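Local coordinates for protein insecticidal Delta-Endotoxin Cry8Ea1 (Bacillus Thuringiensis, PDB 3EB7) that kills insect larvae as a three-domain Cry toxin, probably by binding receptors on midgut cells and forming pores in their membranes, at residues Ile451-Asn465 and Asp474-Ile487. Sequence-based numbering, arbitrary orientation.
Sequences IPVVKASDGPKPSAN and DPISFNSSGSTGVI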
# COMPACT_ATOMS: atom_id res chain seq x y z
N ILE A 451 -7.66 -10.97 5.69
CA ILE A 451 -8.30 -9.98 6.52
C ILE A 451 -7.30 -9.56 7.57
O ILE A 451 -7.13 -10.26 8.58
CB ILE A 451 -9.55 -10.51 7.29
CG1 ILE A 451 -10.43 -11.39 6.39
CG2 ILE A 451 -10.29 -9.33 8.00
CD1 ILE A 451 -11.52 -10.64 5.60
N PRO A 452 -6.64 -8.42 7.34
CA PRO A 452 -5.75 -7.80 8.31
C PRO A 452 -6.54 -7.51 9.58
O PRO A 452 -7.63 -6.96 9.49
CB PRO A 452 -5.38 -6.49 7.62
CG PRO A 452 -5.48 -6.80 6.16
CD PRO A 452 -6.71 -7.63 6.08
N VAL A 453 -6.01 -7.84 10.75
CA VAL A 453 -6.79 -7.67 11.98
C VAL A 453 -7.01 -6.19 12.38
O VAL A 453 -7.88 -5.87 13.21
CB VAL A 453 -6.23 -8.49 13.17
CG1 VAL A 453 -6.36 -9.99 12.89
CG2 VAL A 453 -4.75 -8.08 13.47
N VAL A 454 -6.25 -5.30 11.75
CA VAL A 454 -6.39 -3.86 11.92
C VAL A 454 -7.76 -3.38 11.36
O VAL A 454 -8.20 -2.27 11.66
CB VAL A 454 -5.13 -3.10 11.39
CG1 VAL A 454 -5.05 -3.08 9.83
CG2 VAL A 454 -5.03 -1.70 11.99
N LYS A 455 -8.45 -4.24 10.63
CA LYS A 455 -9.80 -3.96 10.14
C LYS A 455 -10.91 -4.37 11.13
O LYS A 455 -12.04 -4.66 10.71
CB LYS A 455 -10.05 -4.65 8.78
CG LYS A 455 -8.97 -4.37 7.71
CD LYS A 455 -9.53 -4.88 6.38
CE LYS A 455 -10.33 -3.77 5.64
NZ LYS A 455 -11.33 -4.30 4.69
N ALA A 456 -10.57 -4.44 12.41
CA ALA A 456 -11.57 -4.69 13.47
C ALA A 456 -12.42 -3.47 13.75
O ALA A 456 -12.00 -2.32 13.51
CB ALA A 456 -10.91 -5.14 14.73
N SER A 457 -13.62 -3.71 14.29
CA SER A 457 -14.56 -2.64 14.58
C SER A 457 -14.18 -1.87 15.83
O SER A 457 -14.74 -0.80 16.08
CB SER A 457 -15.97 -3.22 14.76
OG SER A 457 -16.05 -4.06 15.92
N ASP A 458 -13.27 -2.43 16.62
CA ASP A 458 -12.88 -1.84 17.92
C ASP A 458 -11.74 -2.68 18.57
O ASP A 458 -11.24 -3.64 17.98
CB ASP A 458 -14.07 -1.89 18.90
CG ASP A 458 -14.46 -3.33 19.28
OD1 ASP A 458 -15.52 -3.52 19.92
OD2 ASP A 458 -13.71 -4.29 18.98
N GLY A 459 -11.35 -2.33 19.79
CA GLY A 459 -10.33 -3.07 20.51
C GLY A 459 -9.01 -2.32 20.39
O GLY A 459 -8.98 -1.13 20.06
N PRO A 460 -7.90 -3.03 20.63
CA PRO A 460 -6.56 -2.40 20.67
C PRO A 460 -6.12 -1.78 19.32
O PRO A 460 -6.37 -2.33 18.23
CB PRO A 460 -5.62 -3.55 21.08
CG PRO A 460 -6.48 -4.70 21.39
CD PRO A 460 -7.85 -4.48 20.84
N LYS A 461 -5.46 -0.64 19.42
CA LYS A 461 -4.89 0.03 18.28
C LYS A 461 -3.53 -0.55 18.05
O LYS A 461 -2.98 -1.19 18.96
CB LYS A 461 -4.78 1.53 18.56
CG LYS A 461 -6.12 2.23 18.75
CD LYS A 461 -5.81 3.65 19.18
CE LYS A 461 -7.05 4.47 19.44
NZ LYS A 461 -6.66 5.86 19.91
N PRO A 462 -2.97 -0.37 16.82
CA PRO A 462 -1.57 -0.77 16.57
C PRO A 462 -0.60 -0.02 17.48
O PRO A 462 -0.88 1.09 17.90
CB PRO A 462 -1.35 -0.39 15.11
CG PRO A 462 -2.75 -0.36 14.54
CD PRO A 462 -3.61 0.17 15.61
N SER A 463 0.52 -0.63 17.81
CA SER A 463 1.52 0.03 18.64
C SER A 463 2.47 0.83 17.77
O SER A 463 2.51 0.63 16.55
CB SER A 463 2.27 -1.00 19.49
OG SER A 463 1.32 -1.71 20.29
N ALA A 464 3.20 1.75 18.38
CA ALA A 464 4.07 2.62 17.61
C ALA A 464 5.34 1.84 17.21
O ALA A 464 6.33 1.82 17.95
CB ALA A 464 4.39 3.89 18.38
N ASN A 465 5.26 1.17 16.07
CA ASN A 465 6.36 0.44 15.44
C ASN A 465 6.05 0.44 13.92
O ASN A 465 4.92 0.74 13.53
CB ASN A 465 6.46 -0.99 16.02
CG ASN A 465 5.24 -1.86 15.68
OD1 ASN A 465 4.89 -2.04 14.51
ND2 ASN A 465 4.60 -2.41 16.71
N ASP A 474 -0.57 -1.95 9.45
CA ASP A 474 -0.18 -2.21 10.82
C ASP A 474 -0.66 -3.55 11.41
O ASP A 474 -1.82 -3.95 11.26
CB ASP A 474 -0.66 -1.08 11.71
CG ASP A 474 0.03 0.25 11.41
OD1 ASP A 474 1.24 0.26 11.03
OD2 ASP A 474 -0.66 1.30 11.57
N PRO A 475 0.24 -4.26 12.10
CA PRO A 475 -0.21 -5.44 12.85
C PRO A 475 -0.86 -4.97 14.18
O PRO A 475 -0.71 -3.80 14.55
CB PRO A 475 1.10 -6.14 13.19
CG PRO A 475 2.11 -4.96 13.36
CD PRO A 475 1.69 -4.00 12.24
N ILE A 476 -1.54 -5.88 14.90
CA ILE A 476 -1.92 -5.61 16.30
C ILE A 476 -0.90 -6.36 17.19
O ILE A 476 -0.58 -7.50 16.91
CB ILE A 476 -3.43 -5.99 16.63
CG1 ILE A 476 -4.43 -5.23 15.73
CG2 ILE A 476 -3.80 -5.74 18.09
CD1 ILE A 476 -4.20 -3.78 15.66
N SER A 477 -0.40 -5.71 18.24
CA SER A 477 0.65 -6.26 19.13
C SER A 477 0.14 -6.63 20.52
O SER A 477 -0.73 -5.95 21.05
CB SER A 477 1.79 -5.23 19.32
OG SER A 477 2.23 -4.73 18.06
N PHE A 478 0.68 -7.69 21.12
CA PHE A 478 0.39 -8.01 22.53
C PHE A 478 1.69 -8.22 23.29
O PHE A 478 2.54 -8.97 22.86
CB PHE A 478 -0.50 -9.23 22.65
CG PHE A 478 -1.77 -9.12 21.85
CD1 PHE A 478 -1.81 -9.52 20.51
CD2 PHE A 478 -2.92 -8.59 22.42
CE1 PHE A 478 -2.97 -9.37 19.75
CE2 PHE A 478 -4.10 -8.46 21.66
CZ PHE A 478 -4.13 -8.84 20.34
N ASN A 479 1.85 -7.48 24.39
CA ASN A 479 2.92 -7.72 25.35
C ASN A 479 2.43 -8.63 26.48
O ASN A 479 3.21 -9.06 27.31
CB ASN A 479 3.44 -6.40 25.94
CG ASN A 479 4.25 -5.59 24.95
OD1 ASN A 479 3.97 -4.40 24.74
ND2 ASN A 479 5.25 -6.21 24.34
N SER A 480 1.14 -8.94 26.47
CA SER A 480 0.51 -9.87 27.40
C SER A 480 -0.81 -10.29 26.80
O SER A 480 -1.17 -9.83 25.72
CB SER A 480 0.26 -9.19 28.76
OG SER A 480 -0.65 -8.11 28.63
N SER A 481 -1.54 -11.13 27.51
CA SER A 481 -2.76 -11.74 27.03
C SER A 481 -3.77 -10.71 26.62
O SER A 481 -3.99 -9.72 27.32
CB SER A 481 -3.37 -12.60 28.13
OG SER A 481 -2.43 -13.56 28.55
N GLY A 482 -4.43 -10.95 25.49
CA GLY A 482 -5.47 -10.03 25.06
C GLY A 482 -6.11 -10.56 23.81
O GLY A 482 -5.81 -11.67 23.37
N SER A 483 -7.00 -9.76 23.24
CA SER A 483 -7.75 -10.14 22.05
C SER A 483 -7.67 -9.02 21.02
O SER A 483 -7.47 -7.85 21.37
CB SER A 483 -9.20 -10.37 22.40
OG SER A 483 -9.32 -11.49 23.24
N THR A 484 -7.80 -9.39 19.75
CA THR A 484 -8.06 -8.40 18.73
C THR A 484 -9.45 -7.86 19.02
O THR A 484 -10.15 -8.39 19.88
CB THR A 484 -8.09 -9.01 17.31
OG1 THR A 484 -9.15 -9.97 17.23
CG2 THR A 484 -6.74 -9.63 16.93
N GLY A 485 -9.85 -6.81 18.30
CA GLY A 485 -11.25 -6.39 18.32
C GLY A 485 -12.17 -7.41 17.66
O GLY A 485 -11.73 -8.42 17.05
N VAL A 486 -13.47 -7.17 17.82
CA VAL A 486 -14.45 -7.83 17.01
C VAL A 486 -14.30 -7.35 15.56
O VAL A 486 -14.44 -6.15 15.27
CB VAL A 486 -15.84 -7.47 17.53
CG1 VAL A 486 -16.87 -8.25 16.76
CG2 VAL A 486 -15.92 -7.77 19.04
N ILE A 487 -13.95 -8.28 14.67
CA ILE A 487 -13.89 -8.04 13.26
C ILE A 487 -15.26 -8.41 12.67
O ILE A 487 -15.71 -9.57 12.77
CB ILE A 487 -12.79 -8.86 12.55
CG1 ILE A 487 -11.43 -8.62 13.18
CG2 ILE A 487 -12.80 -8.58 11.00
CD1 ILE A 487 -10.38 -9.52 12.65
O HOH W 1 -7.81 -6.06 15.96
O HOH W 2 -3.39 -6.08 11.10
O HOH W 3 -8.34 -4.28 17.58
O HOH W 4 -1.23 -3.16 19.25
O HOH W 5 1.03 -3.02 16.50
O HOH W 6 3.34 -1.09 11.71
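Val-453 meets three side chains of 474-487 at once. Its CG2 lies 3.7 Å from CG1 of Ile-476, while CG1 turns to CD1 of Ile-487 and, with CB, to the methyl of Thr-484. This divergence follows from chi1 of -65°, which sets CG2 between the backbone N and carbonyl carbon and CG1 opposite the carbonyl. Ile-476 carries the apolar layer onward: its CD1 sits 3.9 Å from Pro-462 CG, and its CG2 approaches Pro-460 CB. The Pro-462 ring also crosses Asp-474 at about a right angle, CB to CB 3.5 Å.

Direct polar bonds gather at the other end. Val-486 O accepts from Ser-457 N at 2.8 Å, nearly straight at 165°, and from Ser-457 OG at 2.7 Å, the two donors arriving from opposite faces of the carbonyl plane. Val-486 N in turn gives a more bent bond to the syn side of Asp-458 OD2, so both the N-H and the C=O of Val-486 are satisfied across the contact, by the consecutive residues Ser-457 and Asp-458.

Between 461-463 and 475-477 the backbones are linked through water rather than directly. One water accepts a hydrogen bond from Ser-477 N (2.9 Å) and donates to Lys-461 O; another joins Ser-463 N to Pro-475 O. Outside the pair, strand 578-588 bonds the backbones of Ile-451 and Ile-476, and Thr-484 OG1 is bonded to Ile-564 N of strand 559-567.

In the C-terminal domain, a beta-sandwich in Cry toxins, the 3-10 segment 453-454 and following loop thus pack on strand 476-478, which shares partner 578-588 with strand 448-452, and on the start of strand 482-491 of the other sheet, held jointly by apolar contacts, a few direct bonds and bridging waters.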